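RND efflux system, outer membrane lipoprotein, NodT family (Burkholderia mallei, PDB 6U94) probably serves as the outer membrane channel of an RND-type efflux system, a lipoprotein through which substrates would leave the cell. Local coordinates at residues A179-L184 against R234-D239; A84-Q89 against E240-V245. One frame throughout, in Å; residues are numbered along the deposited sequence.

Contact 1 (A179-L184 against R234-D239)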
loop_
_atom_site.group_PDB
_atom_site.type_symbol
_atom_site.label_atom_id
_atom_site.label_comp_id
_atom_site.label_asym_id
_atom_site.label_seq_id
_atom_site.Cartn_x
_atom_site.Cartn_y
_atom_site.Cartn_z
ATOM N N ALA A 179 -10.982 6.501 2.214
ATOM C CA ALA A 179 -10.342 7.637 1.558
ATOM C C ALA A 179 -11.247 8.237 0.491
ATOM O O ALA A 179 -11.380 9.462 0.399
ATOM C CB ALA A 179 -9.003 7.212 0.957
ATOM N N ASP A 180 -11.892 7.391 -0.314
ATOM C CA ASP A 180 -12.779 7.882 -1.362
ATOM C C ASP A 180 -14.025 8.552 -0.799
ATOM O O ASP A 180 -14.615 9.403 -1.476
ATOM C CB ASP A 180 -13.168 6.738 -2.299
ATOM C CG ASP A 180 -12.117 6.481 -3.366
ATOM O OD1 ASP A 180 -11.519 7.460 -3.854
ATOM O OD2 ASP A 180 -11.885 5.305 -3.720
ATOM N N ARG A 181 -14.443 8.189 0.415
ATOM C CA ARG A 181 -15.535 8.911 1.062
ATOM C C ARG A 181 -15.094 10.315 1.455
ATOM O O ARG A 181 -15.810 11.294 1.213
ATOM C CB ARG A 181 -16.028 8.144 2.287
ATOM C CG ARG A 181 -16.791 6.870 1.978
ATOM C CD ARG A 181 -17.250 6.208 3.266
ATOM N NE ARG A 181 -17.956 4.954 3.027
ATOM C CZ ARG A 181 -18.487 4.205 3.988
ATOM N NH1 ARG A 181 -18.391 4.589 5.254
ATOM N NH2 ARG A 181 -19.116 3.076 3.685
ATOM N N ALA A 182 -13.912 10.429 2.068
ATOM C CA ALA A 182 -13.374 11.742 2.405
ATOM C C ALA A 182 -13.218 12.604 1.161
ATOM O O ALA A 182 -13.487 13.811 1.192
ATOM C CB ALA A 182 -12.036 11.590 3.128
ATOM N N LEU A 183 -12.784 11.999 0.052
ATOM C CA LEU A 183 -12.674 12.741 -1.199
ATOM C C LEU A 183 -14.040 13.198 -1.693
ATOM O O LEU A 183 -14.190 14.332 -2.163
ATOM C CB LEU A 183 -11.975 11.882 -2.250
ATOM C CG LEU A 183 -10.468 11.728 -2.049
ATOM C CD1 LEU A 183 -9.917 10.566 -2.872
ATOM C CD2 LEU A 183 -9.767 13.031 -2.405
ATOM N N LEU A 184 -15.051 12.333 -1.590
ATOM C CA LEU A 184 -16.397 12.727 -1.993
ATOM C C LEU A 184 -16.931 13.845 -1.107
ATOM O O LEU A 184 -17.535 14.804 -1.602
ATOM C CB LEU A 184 -17.337 11.521 -1.952
ATOM C CG LEU A 184 -18.799 11.844 -2.268
ATOM C CD1 LEU A 184 -18.937 12.373 -3.689
ATOM C CD2 LEU A 184 -19.695 10.635 -2.047
ATOM N N ARG A 234 -18.249 7.199 -8.090
ATOM C CA ARG A 234 -18.008 5.974 -8.844
ATOM C C ARG A 234 -16.900 5.146 -8.207
ATOM O O ARG A 234 -16.981 3.911 -8.173
ATOM C CB ARG A 234 -17.668 6.309 -10.295
ATOM N N GLN A 235 -15.857 5.803 -7.690
ATOM C CA GLN A 235 -14.774 5.071 -7.042
ATOM C C GLN A 235 -15.243 4.436 -5.739
ATOM O O GLN A 235 -14.795 3.341 -5.380
ATOM C CB GLN A 235 -13.582 5.995 -6.800
ATOM C CG GLN A 235 -12.893 6.458 -8.079
ATOM C CD GLN A 235 -11.642 7.276 -7.813
ATOM O OE1 GLN A 235 -11.308 7.572 -6.666
ATOM N NE2 GLN A 235 -10.941 7.644 -8.880
ATOM N N ILE A 236 -16.145 5.107 -5.019
ATOM C CA ILE A 236 -16.759 4.500 -3.840
ATOM C C ILE A 236 -17.501 3.229 -4.227
ATOM O O ILE A 236 -17.435 2.213 -3.523
ATOM C CB ILE A 236 -17.691 5.510 -3.143
ATOM C CG1 ILE A 236 -16.874 6.531 -2.347
ATOM C CG2 ILE A 236 -18.693 4.799 -2.241
ATOM C CD1 ILE A 236 -17.723 7.579 -1.660
ATOM N N ALA A 237 -18.214 3.262 -5.355
ATOM C CA ALA A 237 -18.932 2.079 -5.817
ATOM C C ALA A 237 -17.973 0.932 -6.117
ATOM O O ALA A 237 -18.242 -0.221 -5.761
ATOM C CB ALA A 237 -19.764 2.422 -7.052
ATOM N N GLN A 238 -16.844 1.231 -6.765
ATOM C CA GLN A 238 -15.867 0.191 -7.075
ATOM C C GLN A 238 -15.272 -0.407 -5.807
ATOM O O GLN A 238 -15.091 -1.627 -5.715
ATOM C CB GLN A 238 -14.762 0.759 -7.964
ATOM C CG GLN A 238 -15.233 1.308 -9.300
ATOM C CD GLN A 238 -14.145 2.086 -10.014
ATOM O OE1 GLN A 238 -13.113 2.411 -9.426
ATOM N NE2 GLN A 238 -14.368 2.388 -11.288
ATOM N N ASP A 239 -14.949 0.439 -4.823
ATOM C CA ASP A 239 -14.402 -0.056 -3.564
ATOM C C ASP A 239 -15.360 -1.030 -2.893
ATOM O O ASP A 239 -14.945 -2.091 -2.407
ATOM C CB ASP A 239 -14.102 1.112 -2.622
ATOM C CG ASP A 239 -13.093 2.086 -3.195
ATOM O OD1 ASP A 239 -12.528 1.817 -4.276
ATOM O OD2 ASP A 239 -12.867 3.130 -2.554
#
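I236 and D180 meet where two long helices of an outer membrane factor run side by side as an antiparallel pair, a helical hairpin of the kind that, in relatives, contributes to the periplasmic alpha-barrel of the trimer. The segments 179-184 and 234-239 approach to 9.1 Å between their axes, with 163° between their directions, and the interface divides into an apolar and an acidic half. In the apolar half I236 reaches across with its chain: CG1 lies anti to its own carbonyl carbon (chi1 -77°) and the chain runs on extended, which lays CG1 3.7 Å from D180 CB and carries CD1 onto the D180-L184 turn of helix 156-203. There the methyl CD1 rests 3.6 Å from the backbone D180 O, and it also meets the CG of R181 and, at 3.7 Å, the CD2 of L184, whose side chain crosses that of I236 nearly at right angles. One methyl thus touches D180, R181 and L184 of the facing helix.

The acidic half is held by a charge from elsewhere. The carboxylates of D180 and D239, their planes only modestly inclined, bring D180 OD2 to 2.7 Å from D239 OD2. R90 makes salt bridges to both acids; oxygens this close suggest that one of the two may be protonated. D180 OD1 is hydrogen-bonded to a bound glycerol, probably a crystallisation additive. Beside it Q235 extends its amide, tilted 61° from the carboxylate, and sets OE1 just 2.8 Å from D180 OD1, an acceptor-acceptor approach and not a hydrogen bond.

Contact 2 (A84-Q89 against E240-V245)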
loop_
_atom_site.group_PDB
_atom_site.type_symbol
_atom_site.label_atom_id
_atom_site.label_comp_id
_atom_site.label_asym_id
_atom_site.label_seq_id
_atom_site.Cartn_x
_atom_site.Cartn_y
_atom_site.Cartn_z
ATOM N N ALA A 84 -8.831 -5.790 -9.990
ATOM C CA ALA A 84 -9.204 -5.216 -11.278
ATOM C C ALA A 84 -10.354 -4.228 -11.139
ATOM O O ALA A 84 -10.475 -3.302 -11.949
ATOM C CB ALA A 84 -9.575 -6.324 -12.265
ATOM N N LEU A 85 -11.199 -4.400 -10.120
ATOM C CA LEU A 85 -12.341 -3.508 -9.964
ATOM C C LEU A 85 -11.918 -2.130 -9.473
ATOM O O LEU A 85 -12.427 -1.114 -9.957
ATOM C CB LEU A 85 -13.365 -4.121 -9.010
ATOM C CG LEU A 85 -14.313 -5.155 -9.622
ATOM C CD1 LEU A 85 -15.343 -5.621 -8.604
ATOM C CD2 LEU A 85 -14.995 -4.586 -10.857
ATOM N N TYR A 86 -10.986 -2.067 -8.520
ATOM C CA TYR A 86 -10.705 -0.815 -7.832
ATOM C C TYR A 86 -9.243 -0.389 -7.823
ATOM O O TYR A 86 -8.968 0.738 -7.405
ATOM C CB TYR A 86 -11.190 -0.890 -6.375
ATOM C CG TYR A 86 -10.128 -1.372 -5.414
ATOM C CD1 TYR A 86 -9.784 -2.717 -5.347
ATOM C CD2 TYR A 86 -9.461 -0.482 -4.580
ATOM C CE1 TYR A 86 -8.807 -3.162 -4.473
ATOM C CE2 TYR A 86 -8.483 -0.915 -3.706
ATOM C CZ TYR A 86 -8.160 -2.258 -3.655
ATOM O OH TYR A 86 -7.188 -2.700 -2.785
ATOM N N ARG A 87 -8.304 -1.228 -8.255
ATOM C CA ARG A 87 -6.904 -0.909 -8.004
ATOM C C ARG A 87 -6.045 -0.864 -9.264
ATOM O O ARG A 87 -5.268 0.078 -9.444
ATOM C CB ARG A 87 -6.311 -1.910 -7.013
ATOM C CG ARG A 87 -4.979 -1.468 -6.429
ATOM C CD ARG A 87 -4.610 -2.301 -5.218
ATOM N NE ARG A 87 -3.403 -1.807 -4.562
ATOM C CZ ARG A 87 -2.807 -2.415 -3.541
ATOM N NH1 ARG A 87 -3.301 -3.548 -3.055
ATOM N NH2 ARG A 87 -1.712 -1.890 -3.006
ATOM N N ILE A 88 -6.167 -1.873 -10.132
ATOM C CA ILE A 88 -5.252 -1.994 -11.268
ATOM C C ILE A 88 -5.348 -0.771 -12.173
ATOM O O ILE A 88 -4.330 -0.218 -12.607
ATOM C CB ILE A 88 -5.527 -3.291 -12.049
ATOM C CG1 ILE A 88 -5.525 -4.496 -11.108
ATOM C CG2 ILE A 88 -4.488 -3.480 -13.143
ATOM C CD1 ILE A 88 -4.203 -4.725 -10.423
ATOM N N GLN A 89 -6.570 -0.330 -12.470
ATOM C CA GLN A 89 -6.758 0.779 -13.395
ATOM C C GLN A 89 -6.595 2.146 -12.743
ATOM O O GLN A 89 -6.465 3.141 -13.464
ATOM C CB GLN A 89 -8.134 0.687 -14.059
ATOM C CG GLN A 89 -8.263 -0.439 -15.079
ATOM C CD GLN A 89 -7.432 -0.217 -16.337
ATOM O OE1 GLN A 89 -6.663 0.740 -16.436
ATOM N NE2 GLN A 89 -7.592 -1.105 -17.311
ATOM N N GLU A 240 -16.648 -0.685 -2.855
ATOM C CA GLU A 240 -17.623 -1.544 -2.196
ATOM C C GLU A 240 -17.830 -2.848 -2.960
ATOM O O GLU A 240 -18.078 -3.892 -2.343
ATOM C CB GLU A 240 -18.945 -0.795 -2.028
ATOM C CG GLU A 240 -18.825 0.443 -1.153
ATOM C CD GLU A 240 -20.126 1.217 -1.040
ATOM O OE1 GLU A 240 -20.974 1.105 -1.952
ATOM O OE2 GLU A 240 -20.301 1.935 -0.031
ATOM N N ASN A 241 -17.733 -2.812 -4.292
ATOM C CA ASN A 241 -17.822 -4.043 -5.073
ATOM C C ASN A 241 -16.647 -4.965 -4.771
ATOM O O ASN A 241 -16.834 -6.147 -4.460
ATOM C CB ASN A 241 -17.877 -3.720 -6.567
ATOM C CG ASN A 241 -19.269 -3.869 -7.145
ATOM O OD1 ASN A 241 -20.267 -3.696 -6.445
ATOM N ND2 ASN A 241 -19.344 -4.202 -8.429
ATOM N N ALA A 242 -15.423 -4.436 -4.859
ATOM C CA ALA A 242 -14.240 -5.244 -4.585
ATOM C C ALA A 242 -14.243 -5.755 -3.152
ATOM O O ALA A 242 -13.808 -6.882 -2.885
ATOM C CB ALA A 242 -12.973 -4.433 -4.865
ATOM N N LEU A 243 -14.736 -4.941 -2.216
ATOM C CA LEU A 243 -14.801 -5.373 -0.824
ATOM C C LEU A 243 -15.759 -6.546 -0.661
ATOM O O LEU A 243 -15.479 -7.486 0.093
ATOM C CB LEU A 243 -15.219 -4.203 0.066
ATOM C CG LEU A 243 -14.945 -4.332 1.563
ATOM C CD1 LEU A 243 -13.488 -4.679 1.809
ATOM C CD2 LEU A 243 -15.310 -3.041 2.278
ATOM N N ALA A 244 -16.893 -6.511 -1.367
ATOM C CA ALA A 244 -17.832 -7.626 -1.314
ATOM C C ALA A 244 -17.220 -8.888 -1.907
ATOM O O ALA A 244 -17.425 -9.988 -1.382
ATOM C CB ALA A 244 -19.125 -7.259 -2.043
ATOM N N VAL A 245 -16.462 -8.749 -2.997
ATOM C CA VAL A 245 -15.787 -9.900 -3.589
ATOM C C VAL A 245 -14.756 -10.468 -2.624
ATOM O O VAL A 245 -14.624 -11.691 -2.481
ATOM C CB VAL A 245 -15.145 -9.509 -4.934
ATOM C CG1 VAL A 245 -14.315 -10.662 -5.487
ATOM C CG2 VAL A 245 -16.210 -9.090 -5.932
#
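L85 and A242 mark the place where the last turn of helix 72-86 leans against helix 211-247, a helix-helix contact in the helical part of the outer membrane factor fold, and its fit is one of large side chains against a small one. The backbones come nearest at this pair, with 6.0 Å between L85 CA and A242 CA, a closeness that the short alanine side chain permits.

The main bump is the isobutyl group of L85. Its CG stands anti to the carbonyl carbon (chi1 -82°), and the chain continues extended to CD1, which projects onto the surface of helix 211-247. This methyl settles in the shallow hollow bounded by N241, A242 and V245: it lies 3.8 Å from N241 CB and 3.9 Å from the backbone A242 N, while V245 CG2, at 4.5 Å, forms a looser wall one turn further on. The touching part of N241 is thus its aliphatic CB.

A smaller bump projects the other way. The methyl of A242 enters the notch between the neighbouring side chains L85 and Y86, with A242 CB 4.2 Å from L85 CB and closer to the tyrosine ring. Since A242 also touches A82, one turn earlier on helix 72-86, small residues lie on both sides of this part of the seam. The tyrosine is steadied from beyond the pair: its OH hydrogen-bonds to E169 and N172 of helix 156-203, and R87 CB covers one ring face, 3.7 Å above the plane. Held in this way, the ring offers A242 the carbon CD1, next to CG, in an oblique approach, Y86 CD1 lying 3.7 Å from A242 CB.

How the contacts relate
Both contacts draw on helix 211-247, using consecutive segments, and their centres lie 11 Å apart. In chain order 84-89 comes first, then 179-184, and finally 234-239 and 240-245, so contact 1 is closed by a shorter span of chain than contact 2 and falls wholly within it. Contact 1 pairs helix 211-247 with helix 156-203, while contact 2 sets it against the end of helix 72-86. The two are themselves in touch: Q238 CB lies 3.6 Å from L85 O, and D239 OD1 is 3.7 Å from Y86 CB. Helix 211-247 is therefore shared by two neighbouring packing interfaces, joining the early helix to the long hairpin.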